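Local coordinates for protein SOXA (Paracoccus denitrificans, PDB 2C1D) that forms, with SoxX, the heme enzyme that joins thiosulfate to a carrier-protein cysteine on SoxY through a heterodisulfide bond, passing the electrons to cytochrome c, at residues A[1-6]-A[38-43]; A[30-35]-A[197-202]; A[92-97]-A[140-145]. All coordinates share one frame; numbering follows the deposited sequence.

Interaction 1: residues A[1-6]-A[38-43]; sequences DPVEDG and GWHFRD. With HEC (heme c), chain J.
Val3 and His40 bind each other twice. The backbone N of Val3 gives a nearly straight bond to the carbonyl O of His40 (3.1 Å, 172° at the hydrogen), and His40 ND1 returns one to the carbonyl O of Val3 at 2.7 Å, more bent, with the oxygen 19° out of the ring plane. Thr20 OG1 pairs with His40 NE2, giving both ring nitrogens partners, while Trp39 CE3 lies over the centre of one ring face. The carbonyl O of Asp5 also sits at the imidazole edge, 3.3 Å from His40 CE1. The receiving segment 38-43 opens with a 3-10 turn, in which Phe41 N bonds to Gly38 O and Arg42 N to Trp39 O, and Asp43 then N-caps helix 44-48; an irregular N-terminal arm, 1-6, runs across this turn. Pro2 CB rests over one face of the Phe41 ring in a CH-pi contact, 4.2 Å from its centroid. Asp5 crosses Trp39 at about a right angle, its CG 3.6 Å from Trp39 CH2. Asp5 OD1 accepts from Gly6 N and forms a salt bridge with Arg51, and OD2 forms one with Arg47. Trp39 NE1 donates to the carbonyl of Arg47. Arg42 NH1 reaches O2D of a heme c propionate in a weak bond (2.8 Å, 124°), and NH2 donates to His196 O.

Interaction 2: residues A[30-35]-A[197-202]; sequences DTFDTI and LSQGQI. With HEC (heme c), chain J.
Gln199 lays its side-chain amide over one face of the Phe32 ring, the two planes only 20° apart, with NE2 3.6 Å above the plane near the ring centre. The methyl CG2 of Thr31 covers the opposite face, so the ring is held between a methyl and an amide. Extended beyond CG (chi2 170°), Gln199 carries its amide over the ring and up to the backbone at 34-35. There NE2 gives Thr34 O a bond of 2.9 Å, 165° at the hydrogen, lying in both the carbonyl and the amide plane. OE1 accepts from Gln201 NE2 at 3.0 Å and from the backbone N of Tyr36, and Ile35 CB packs 3.6 Å from it. Ile35 CG2 touches Gln201 NE2 at 3.7 Å. With an alanine at this position, Thr34 O, Tyr36 N and Gln201 NE2 would probably lose these partners and one face of Phe32 its cover. The same loop serves the heme: an ST turn, in which Ser198 OG accepts from Gly200 N, presents Ser198 N and OG to propionate oxygen O1D, at 2.8 and 2.7 Å, and Ser198 O accepts from ND1 of the axial ligand His184. The loop 197-202 runs from strand 195-196 past the heme, with Leu197 against helix 180-184 and Ile202 against helix 239-251, while Phe32 touches Arg251 of that last helix and Ile35 pairs with Thr22 of strand 16-22.

Interaction 3: residues A[92-97]-A[140-145]; sequences GLRAVM and LISLQS
Ser145 points its hydroxyl into the turn at 92-95, where OG accepts a weak bond from the backbone N of Ala95 (3.4 Å, 153°). That OG stands anti to the carbonyl carbon, beside its own backbone N (chi1 -69°), which turns it toward the 92-95 backbone. A water adds a second link: it accepts from Arg94 N at 3.0 Å and from Ser145 OG at 2.8 Å, and donates to Ile141 O at 2.8 Å, near the end of helix 132-143. The van der Waals contacts centre on Arg94, which bends at chi2 (80°) and so lays its CD against Ser142, 3.6 Å from Ser142 CB. Ala95 CB meets Ser145 CB at 4.2 Å. The polar groups of Arg94 and Ser142 have their main partners outside the two segments: Arg94 NH2 bonds to Phe205 O and weakly to Ile202 O, and Ser142 OG to Gly259 O. Within the cytochrome c domain of the first heme, Leu93 touches that heme and, with Ile141, packs on Met110 of helix 110-122, while Leu140 and Leu143 rest on helix 59-70.

Overall arrangement
From the N terminus, interaction 1 closes the first loop, bringing the opening arm back onto 38-43 around strands 7-9 and 16-22. Interaction 2 begins inside that loop, at 30-35, and ends far along the chain at 197-202, so the two cross; they touch where Phe41 packs on Leu197 and Ser198, and both reach one heme c, tying the N-terminal region to the second cytochrome c domain. Interaction 3 is nested in the long loop closed by interaction 2. It joins the 92-97 turn to the end of helix 132-143 in the first cytochrome c domain, and touches interaction 2 at Arg94 and Ile202, though their centres lie about 22 Å apart.

Interaction 1: residues A[1-6]-A[38-43]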
loop_
_atom_site.group_PDB
_atom_site.type_symbol
_atom_site.label_atom_id
_atom_site.label_comp_id
_atom_site.label_asym_id
_atom_site.label_seq_id
_atom_site.Cartn_x
_atom_site.Cartn_y
_atom_site.Cartn_z
ATOM N N ASP A 1 -16.250 -2.623 -3.672
ATOM C CA ASP A 1 -16.404 -1.628 -4.809
ATOM C C ASP A 1 -16.619 -0.189 -4.320
ATOM O O ASP A 1 -17.187 0.004 -3.248
ATOM C CB ASP A 1 -17.609 -1.985 -5.692
ATOM C CG ASP A 1 -17.254 -2.908 -6.834
ATOM O OD1 ASP A 1 -16.275 -3.688 -6.703
ATOM O OD2 ASP A 1 -17.911 -2.931 -7.900
ATOM N N PRO A 2 -16.233 0.823 -5.110
ATOM C CA PRO A 2 -16.312 2.225 -4.650
ATOM C C PRO A 2 -17.748 2.764 -4.492
ATOM O O PRO A 2 -18.591 2.585 -5.368
ATOM C CB PRO A 2 -15.545 3.007 -5.729
ATOM C CG PRO A 2 -15.613 2.143 -6.952
ATOM C CD PRO A 2 -15.690 0.722 -6.480
ATOM N N VAL A 3 -17.999 3.414 -3.359
ATOM C CA VAL A 3 -19.326 3.918 -3.014
ATOM C C VAL A 3 -19.712 5.131 -3.885
ATOM O O VAL A 3 -18.861 5.903 -4.316
ATOM C CB VAL A 3 -19.406 4.271 -1.500
ATOM C CG1 VAL A 3 -18.688 5.605 -1.186
ATOM C CG2 VAL A 3 -20.853 4.303 -1.017
ATOM N N GLU A 4 -20.997 5.259 -4.181
ATOM C CA GLU A 4 -21.531 6.481 -4.755
ATOM C C GLU A 4 -21.675 7.466 -3.582
ATOM O O GLU A 4 -22.470 7.229 -2.665
ATOM C CB GLU A 4 -22.879 6.186 -5.432
ATOM C CG GLU A 4 -23.573 7.388 -6.086
ATOM C CD GLU A 4 -23.195 7.589 -7.547
ATOM O OE1 GLU A 4 -24.010 7.207 -8.435
ATOM O OE2 GLU A 4 -22.094 8.147 -7.803
ATOM N N ASP A 5 -20.861 8.529 -3.591
ATOM C CA ASP A 5 -20.924 9.611 -2.579
ATOM C C ASP A 5 -20.177 10.851 -3.095
ATOM O O ASP A 5 -19.485 10.793 -4.109
ATOM C CB ASP A 5 -20.346 9.137 -1.235
ATOM C CG ASP A 5 -20.904 9.888 -0.022
ATOM O OD1 ASP A 5 -21.493 10.981 -0.149
ATOM O OD2 ASP A 5 -20.767 9.457 1.137
ATOM N N GLY A 6 -20.365 11.988 -2.431
ATOM C CA GLY A 6 -19.647 13.208 -2.763
ATOM C C GLY A 6 -19.070 13.847 -1.512
ATOM O O GLY A 6 -19.655 13.736 -0.435
ATOM N N GLY A 38 -9.172 7.166 -2.189
ATOM C CA GLY A 38 -9.387 6.158 -1.164
ATOM C C GLY A 38 -10.564 6.388 -0.235
ATOM O O GLY A 38 -11.073 5.443 0.355
ATOM N N TRP A 39 -11.008 7.643 -0.108
ATOM C CA TRP A 39 -12.217 7.988 0.624
ATOM C C TRP A 39 -13.437 7.169 0.175
ATOM O O TRP A 39 -14.253 6.748 1.012
ATOM C CB TRP A 39 -12.489 9.475 0.444
ATOM C CG TRP A 39 -13.611 10.058 1.211
ATOM C CD1 TRP A 39 -13.592 10.513 2.507
ATOM C CD2 TRP A 39 -14.921 10.335 0.713
ATOM N NE1 TRP A 39 -14.815 11.045 2.838
ATOM C CE2 TRP A 39 -15.648 10.958 1.757
ATOM C CE3 TRP A 39 -15.548 10.144 -0.509
ATOM C CZ2 TRP A 39 -16.994 11.350 1.619
ATOM C CZ3 TRP A 39 -16.902 10.550 -0.654
ATOM C CH2 TRP A 39 -17.592 11.150 0.414
ATOM N N HIS A 40 -13.539 6.935 -1.123
ATOM C CA HIS A 40 -14.652 6.188 -1.692
ATOM C C HIS A 40 -14.735 4.741 -1.224
ATOM O O HIS A 40 -15.791 4.142 -1.326
ATOM C CB HIS A 40 -14.615 6.215 -3.238
ATOM C CG HIS A 40 -15.312 7.395 -3.822
ATOM N ND1 HIS A 40 -16.685 7.476 -3.916
ATOM C CD2 HIS A 40 -14.830 8.569 -4.299
ATOM C CE1 HIS A 40 -17.020 8.649 -4.426
ATOM N NE2 HIS A 40 -15.917 9.334 -4.662
ATOM N N PHE A 41 -13.634 4.177 -0.746
ATOM C CA PHE A 41 -13.599 2.779 -0.313
ATOM C C PHE A 41 -13.721 2.628 1.200
ATOM O O PHE A 41 -13.610 1.526 1.735
ATOM C CB PHE A 41 -12.290 2.155 -0.796
ATOM C CG PHE A 41 -12.120 2.211 -2.281
ATOM C CD1 PHE A 41 -11.589 3.326 -2.885
ATOM C CD2 PHE A 41 -12.489 1.137 -3.079
ATOM C CE1 PHE A 41 -11.449 3.387 -4.248
ATOM C CE2 PHE A 41 -12.330 1.189 -4.452
ATOM C CZ PHE A 41 -11.831 2.307 -5.036
ATOM N N ARG A 42 -13.952 3.728 1.907
ATOM C CA ARG A 42 -14.092 3.653 3.351
ATOM C C ARG A 42 -15.562 3.530 3.752
ATOM O O ARG A 42 -16.439 3.869 2.965
ATOM C CB ARG A 42 -13.444 4.886 3.985
ATOM C CG ARG A 42 -12.043 5.182 3.464
ATOM C CD ARG A 42 -10.949 4.334 4.069
ATOM N NE ARG A 42 -11.003 2.901 3.746
ATOM C CZ ARG A 42 -10.362 2.313 2.740
ATOM N NH1 ARG A 42 -9.655 3.027 1.875
ATOM N NH2 ARG A 42 -10.427 0.992 2.590
ATOM N N ASP A 43 -15.841 3.039 4.962
ATOM C CA ASP A 43 -17.225 2.994 5.437
ATOM C C ASP A 43 -17.728 4.410 5.776
ATOM O O ASP A 43 -16.927 5.353 5.897
ATOM C CB ASP A 43 -17.444 2.007 6.614
ATOM C CG ASP A 43 -16.564 2.284 7.833
ATOM O OD1 ASP A 43 -16.139 3.433 8.067
ATOM O OD2 ASP A 43 -16.249 1.373 8.643
HETATM FE FE HEC J . -1.087 -0.684 -0.620
HETATM C CHA HEC J . -3.280 1.123 1.278
HETATM C CHB HEC J . 0.225 2.300 -1.795
HETATM C CHC HEC J . 1.202 -2.413 -2.399
HETATM C CHD HEC J . -2.694 -3.579 0.138
HETATM N NA HEC J . -1.475 1.357 -0.309
HETATM C C1A HEC J . -2.431 1.867 0.520
HETATM C C2A HEC J . -2.387 3.301 0.431
HETATM C C3A HEC J . -1.396 3.619 -0.430
HETATM C C4A HEC J . -0.816 2.398 -0.912
HETATM C CMA HEC J . -0.930 5.010 -0.854
HETATM C CAA HEC J . -3.305 4.290 1.190
HETATM C CBA HEC J . -4.420 4.762 0.240
HETATM C CGA HEC J . -5.315 5.799 0.910
HETATM O O1A HEC J . -6.267 6.265 0.243
HETATM O O2A HEC J . -5.100 6.149 2.118
HETATM N NB HEC J . 0.394 -0.168 -1.834
HETATM C C1B HEC J . 0.824 1.108 -2.162
HETATM C C2B HEC J . 2.040 1.002 -2.906
HETATM C C3B HEC J . 2.305 -0.287 -3.090
HETATM C C4B HEC J . 1.298 -1.040 -2.395
HETATM C CMB HEC J . 2.808 2.194 -3.482
HETATM C CAB HEC J . 3.518 -0.874 -3.844
HETATM C CBB HEC J . 4.694 -0.480 -3.266
HETATM N NC HEC J . -0.804 -2.661 -1.063
HETATM C C1C HEC J . 0.195 -3.157 -1.840
HETATM C C2C HEC J . 0.086 -4.602 -1.885
HETATM C C3C HEC J . -1.010 -4.941 -1.179
HETATM C C4C HEC J . -1.575 -3.699 -0.666
HETATM C CMC HEC J . 1.091 -5.476 -2.668
HETATM C CAC HEC J . -1.693 -6.316 -0.866
HETATM C CBC HEC J . -1.034 -7.440 -0.551
HETATM N ND HEC J . -2.678 -1.146 0.507
HETATM C C1D HEC J . -3.180 -2.437 0.695
HETATM C C2D HEC J . -4.315 -2.395 1.596
HETATM C C3D HEC J . -4.479 -0.937 1.954
HETATM C C4D HEC J . -3.433 -0.244 1.237
HETATM C CMD HEC J . -5.181 -3.562 2.101
HETATM C CAD HEC J . -5.569 -0.301 2.850
HETATM C CBD HEC J . -6.868 -0.216 2.025
HETATM C CGD HEC J . -6.797 0.821 0.922
HETATM O O1D HEC J . -6.438 0.520 -0.238
HETATM O O2D HEC J . -7.108 1.990 1.160
#

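Interaction 2: residues A[30-35]-A[197-202]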
loop_
_atom_site.group_PDB
_atom_site.type_symbol
_atom_site.label_atom_id
_atom_site.label_comp_id
_atom_site.label_asym_id
_atom_site.label_seq_id
_atom_site.Cartn_x
_atom_site.Cartn_y
_atom_site.Cartn_z
ATOM N N ASP A 30 -6.167 3.192 -20.555
ATOM C CA ASP A 30 -6.450 1.764 -20.810
ATOM C C ASP A 30 -6.534 0.889 -19.523
ATOM O O ASP A 30 -6.903 -0.301 -19.580
ATOM C CB ASP A 30 -5.418 1.175 -21.798
ATOM C CG ASP A 30 -5.924 -0.114 -22.503
ATOM O OD1 ASP A 30 -7.165 -0.345 -22.572
ATOM O OD2 ASP A 30 -5.142 -0.970 -23.007
ATOM N N THR A 31 -6.238 1.482 -18.368
ATOM C CA THR A 31 -6.129 0.759 -17.089
ATOM C C THR A 31 -7.375 0.884 -16.231
ATOM O O THR A 31 -7.890 -0.102 -15.706
ATOM C CB THR A 31 -4.912 1.314 -16.336
ATOM O OG1 THR A 31 -3.726 1.048 -17.102
ATOM C CG2 THR A 31 -4.690 0.620 -15.000
ATOM N N PHE A 32 -7.860 2.110 -16.091
ATOM C CA PHE A 32 -9.040 2.422 -15.298
ATOM C C PHE A 32 -10.018 3.201 -16.156
ATOM O O PHE A 32 -9.613 4.013 -16.989
ATOM C CB PHE A 32 -8.659 3.340 -14.114
ATOM C CG PHE A 32 -7.728 2.718 -13.102
ATOM C CD1 PHE A 32 -8.000 1.468 -12.551
ATOM C CD2 PHE A 32 -6.616 3.432 -12.640
ATOM C CE1 PHE A 32 -7.154 0.914 -11.569
ATOM C CE2 PHE A 32 -5.769 2.887 -11.655
ATOM C CZ PHE A 32 -6.041 1.625 -11.131
ATOM N N ASP A 33 -11.301 2.985 -15.929
ATOM C CA ASP A 33 -12.336 3.824 -16.517
ATOM C C ASP A 33 -12.349 5.133 -15.730
ATOM O O ASP A 33 -12.566 6.219 -16.272
ATOM C CB ASP A 33 -13.706 3.135 -16.405
ATOM C CG ASP A 33 -13.866 1.963 -17.384
ATOM O OD1 ASP A 33 -14.825 1.172 -17.207
ATOM O OD2 ASP A 33 -13.075 1.741 -18.335
ATOM N N THR A 34 -12.080 5.000 -14.435
ATOM C CA THR A 34 -12.204 6.092 -13.489
ATOM C C THR A 34 -11.175 5.959 -12.350
ATOM O O THR A 34 -10.949 4.855 -11.851
ATOM C CB THR A 34 -13.605 6.052 -12.899
ATOM O OG1 THR A 34 -14.581 6.092 -13.961
ATOM C CG2 THR A 34 -13.884 7.287 -12.072
ATOM N N ILE A 35 -10.558 7.076 -11.968
ATOM C CA ILE A 35 -9.757 7.112 -10.743
ATOM C C ILE A 35 -10.560 7.677 -9.592
ATOM O O ILE A 35 -11.435 8.524 -9.802
ATOM C CB ILE A 35 -8.443 7.878 -10.929
ATOM C CG1 ILE A 35 -8.677 9.285 -11.487
ATOM C CG2 ILE A 35 -7.486 7.052 -11.798
ATOM C CD1 ILE A 35 -7.448 10.165 -11.398
ATOM N N LEU A 197 -9.959 -2.783 -0.794
ATOM C CA LEU A 197 -8.845 -2.276 -1.543
ATOM C C LEU A 197 -9.224 -1.046 -2.360
ATOM O O LEU A 197 -10.191 -1.063 -3.134
ATOM C CB LEU A 197 -8.272 -3.343 -2.479
ATOM C CG LEU A 197 -7.232 -4.257 -1.846
ATOM C CD1 LEU A 197 -7.024 -5.512 -2.700
ATOM C CD2 LEU A 197 -5.904 -3.533 -1.580
ATOM N N SER A 198 -8.419 -0.000 -2.211
ATOM C CA SER A 198 -8.542 1.222 -3.027
ATOM C C SER A 198 -7.572 1.173 -4.200
ATOM O O SER A 198 -6.944 0.135 -4.455
ATOM C CB SER A 198 -8.290 2.447 -2.145
ATOM O OG SER A 198 -6.936 2.592 -1.850
ATOM N N GLN A 199 -7.450 2.268 -4.942
ATOM C CA GLN A 199 -6.461 2.344 -6.000
ATOM C C GLN A 199 -5.093 2.769 -5.463
ATOM O O GLN A 199 -4.197 3.041 -6.246
ATOM C CB GLN A 199 -6.899 3.286 -7.117
ATOM C CG GLN A 199 -8.059 2.771 -7.905
ATOM C CD GLN A 199 -8.638 3.807 -8.843
ATOM O OE1 GLN A 199 -8.286 4.987 -8.756
ATOM N NE2 GLN A 199 -9.500 3.358 -9.795
ATOM N N GLY A 200 -4.964 2.838 -4.142
ATOM C CA GLY A 200 -3.711 3.192 -3.494
ATOM C C GLY A 200 -3.214 4.546 -3.941
ATOM O O GLY A 200 -2.039 4.685 -4.282
ATOM N N GLN A 201 -4.109 5.523 -3.945
ATOM C CA GLN A 201 -3.773 6.887 -4.316
ATOM C C GLN A 201 -3.201 7.632 -3.106
ATOM O O GLN A 201 -3.503 7.286 -1.962
ATOM C CB GLN A 201 -5.000 7.617 -4.881
ATOM C CG GLN A 201 -5.758 6.897 -6.056
ATOM C CD GLN A 201 -5.126 7.111 -7.423
ATOM O OE1 GLN A 201 -3.984 7.559 -7.502
ATOM N NE2 GLN A 201 -5.868 6.789 -8.516
ATOM N N ILE A 202 -2.402 8.656 -3.382
ATOM C CA ILE A 202 -1.791 9.499 -2.352
ATOM C C ILE A 202 -2.243 10.954 -2.420
ATOM O O ILE A 202 -1.669 11.800 -1.754
ATOM C CB ILE A 202 -0.224 9.409 -2.345
ATOM C CG1 ILE A 202 0.409 9.937 -3.629
ATOM C CG2 ILE A 202 0.225 7.977 -2.119
ATOM C CD1 ILE A 202 1.918 10.026 -3.535
HETATM FE FE HEC J . -1.087 -0.684 -0.620
HETATM C CHA HEC J . -3.280 1.123 1.278
HETATM C CHB HEC J . 0.225 2.300 -1.795
HETATM C CHC HEC J . 1.202 -2.413 -2.399
HETATM C CHD HEC J . -2.694 -3.579 0.138
HETATM N NA HEC J . -1.475 1.357 -0.309
HETATM C C1A HEC J . -2.431 1.867 0.520
HETATM C C2A HEC J . -2.387 3.301 0.431
HETATM C C3A HEC J . -1.396 3.619 -0.430
HETATM C C4A HEC J . -0.816 2.398 -0.912
HETATM C CMA HEC J . -0.930 5.010 -0.854
HETATM C CAA HEC J . -3.305 4.290 1.190
HETATM C CBA HEC J . -4.420 4.762 0.240
HETATM C CGA HEC J . -5.315 5.799 0.910
HETATM O O1A HEC J . -6.267 6.265 0.243
HETATM O O2A HEC J . -5.100 6.149 2.118
HETATM N NB HEC J . 0.394 -0.168 -1.834
HETATM C C1B HEC J . 0.824 1.108 -2.162
HETATM C C2B HEC J . 2.040 1.002 -2.906
HETATM C C3B HEC J . 2.305 -0.287 -3.090
HETATM C C4B HEC J . 1.298 -1.040 -2.395
HETATM C CMB HEC J . 2.808 2.194 -3.482
HETATM C CAB HEC J . 3.518 -0.874 -3.844
HETATM C CBB HEC J . 4.694 -0.480 -3.266
HETATM N NC HEC J . -0.804 -2.661 -1.063
HETATM C C1C HEC J . 0.195 -3.157 -1.840
HETATM C C2C HEC J . 0.086 -4.602 -1.885
HETATM C C3C HEC J . -1.010 -4.941 -1.179
HETATM C C4C HEC J . -1.575 -3.699 -0.666
HETATM C CMC HEC J . 1.091 -5.476 -2.668
HETATM C CAC HEC J . -1.693 -6.316 -0.866
HETATM C CBC HEC J . -1.034 -7.440 -0.551
HETATM N ND HEC J . -2.678 -1.146 0.507
HETATM C C1D HEC J . -3.180 -2.437 0.695
HETATM C C2D HEC J . -4.315 -2.395 1.596
HETATM C C3D HEC J . -4.479 -0.937 1.954
HETATM C C4D HEC J . -3.433 -0.244 1.237
HETATM C CMD HEC J . -5.181 -3.562 2.101
HETATM C CAD HEC J . -5.569 -0.301 2.850
HETATM C CBD HEC J . -6.868 -0.216 2.025
HETATM C CGD HEC J . -6.797 0.821 0.922
HETATM O O1D HEC J . -6.438 0.520 -0.238
HETATM O O2D HEC J . -7.108 1.990 1.160
#

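Interaction 3: residues A[92-97]-A[140-145]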
loop_
_atom_site.group_PDB
_atom_site.type_symbol
_atom_site.label_atom_id
_atom_site.label_comp_id
_atom_site.label_asym_id
_atom_site.label_seq_id
_atom_site.Cartn_x
_atom_site.Cartn_y
_atom_site.Cartn_z
ATOM N N GLY A 92 -0.592 26.087 -3.469
ATOM C CA GLY A 92 -0.396 25.386 -4.727
ATOM C C GLY A 92 0.704 24.316 -4.692
ATOM O O GLY A 92 0.699 23.406 -5.503
ATOM N N LEU A 93 1.660 24.425 -3.781
ATOM C CA LEU A 93 2.865 23.577 -3.832
ATOM C C LEU A 93 2.551 22.088 -3.727
ATOM O O LEU A 93 2.987 21.276 -4.578
ATOM C CB LEU A 93 3.858 23.976 -2.732
ATOM C CG LEU A 93 5.206 23.260 -2.725
ATOM C CD1 LEU A 93 5.979 23.467 -4.046
ATOM C CD2 LEU A 93 6.052 23.698 -1.554
ATOM N N ARG A 94 1.777 21.730 -2.702
ATOM C CA ARG A 94 1.387 20.341 -2.493
ATOM C C ARG A 94 0.723 19.711 -3.731
ATOM O O ARG A 94 0.967 18.537 -4.030
ATOM C CB ARG A 94 0.460 20.238 -1.284
ATOM C CG ARG A 94 -0.349 18.929 -1.171
ATOM C CD ARG A 94 0.456 17.834 -0.626
ATOM N NE ARG A 94 -0.302 16.584 -0.551
ATOM C CZ ARG A 94 -0.524 15.764 -1.560
ATOM N NH1 ARG A 94 -0.093 16.054 -2.785
ATOM N NH2 ARG A 94 -1.177 14.631 -1.353
ATOM N N ALA A 95 -0.088 20.481 -4.441
ATOM C CA ALA A 95 -0.781 19.966 -5.662
ATOM C C ALA A 95 0.139 19.473 -6.776
ATOM O O ALA A 95 -0.261 18.590 -7.546
ATOM C CB ALA A 95 -1.705 20.976 -6.213
ATOM N N VAL A 96 1.331 20.053 -6.880
ATOM C CA VAL A 96 2.273 19.769 -7.966
ATOM C C VAL A 96 3.499 18.947 -7.509
ATOM O O VAL A 96 4.471 18.797 -8.265
ATOM C CB VAL A 96 2.725 21.094 -8.720
ATOM C CG1 VAL A 96 1.533 21.751 -9.349
ATOM C CG2 VAL A 96 3.463 22.112 -7.804
ATOM N N MET A 97 3.429 18.400 -6.293
ATOM C CA MET A 97 4.546 17.653 -5.684
ATOM C C MET A 97 4.302 16.139 -5.765
ATOM O O MET A 97 3.152 15.698 -5.758
ATOM C CB MET A 97 4.716 18.103 -4.244
ATOM C CG MET A 97 5.398 19.473 -4.139
ATOM S SD MET A 97 7.169 19.477 -4.638
ATOM C CE MET A 97 7.831 18.599 -3.300
ATOM N N LEU A 140 0.380 20.912 7.463
ATOM C CA LEU A 140 0.143 22.351 7.271
ATOM C C LEU A 140 0.326 22.783 5.824
ATOM O O LEU A 140 -0.532 23.466 5.253
ATOM C CB LEU A 140 1.072 23.183 8.170
ATOM C CG LEU A 140 0.964 24.706 8.068
ATOM C CD1 LEU A 140 -0.404 25.200 8.544
ATOM C CD2 LEU A 140 2.118 25.389 8.835
ATOM N N ILE A 141 1.419 22.342 5.205
ATOM C CA ILE A 141 1.679 22.743 3.818
ATOM C C ILE A 141 0.637 22.154 2.888
ATOM O O ILE A 141 0.139 22.827 1.971
ATOM C CB ILE A 141 3.140 22.369 3.393
ATOM C CG1 ILE A 141 4.123 23.257 4.153
ATOM C CG2 ILE A 141 3.307 22.497 1.873
ATOM C CD1 ILE A 141 5.558 22.743 4.162
ATOM N N SER A 142 0.279 20.899 3.123
ATOM C CA SER A 142 -0.665 20.197 2.239
ATOM C C SER A 142 -2.004 20.909 2.244
ATOM O O SER A 142 -2.644 21.062 1.196
ATOM C CB SER A 142 -0.825 18.719 2.621
ATOM O OG SER A 142 -1.760 18.072 1.751
ATOM N N LEU A 143 -2.400 21.427 3.402
ATOM C CA LEU A 143 -3.658 22.178 3.506
ATOM C C LEU A 143 -3.723 23.427 2.618
ATOM O O LEU A 143 -4.796 23.880 2.260
ATOM C CB LEU A 143 -3.905 22.610 4.958
ATOM C CG LEU A 143 -5.323 23.134 5.299
ATOM C CD1 LEU A 143 -6.458 22.231 4.880
ATOM C CD2 LEU A 143 -5.480 23.402 6.782
ATOM N N GLN A 144 -2.569 23.989 2.275
ATOM C CA GLN A 144 -2.498 25.200 1.461
ATOM C C GLN A 144 -2.810 24.926 -0.024
ATOM O O GLN A 144 -2.908 25.851 -0.824
ATOM C CB GLN A 144 -1.135 25.871 1.642
ATOM C CG GLN A 144 -0.656 26.020 3.130
ATOM C CD GLN A 144 -1.695 26.619 4.068
ATOM O OE1 GLN A 144 -1.941 26.101 5.174
ATOM N NE2 GLN A 144 -2.282 27.700 3.656
ATOM N N SER A 145 -3.004 23.664 -0.378
ATOM C CA SER A 145 -3.458 23.300 -1.709
ATOM C C SER A 145 -4.789 22.538 -1.691
ATOM O O SER A 145 -5.229 22.003 -2.706
ATOM C CB SER A 145 -2.396 22.436 -2.388
ATOM O OG SER A 145 -1.239 23.175 -2.685
HETATM O O HOH W 1 0.646 23.555 -0.672
#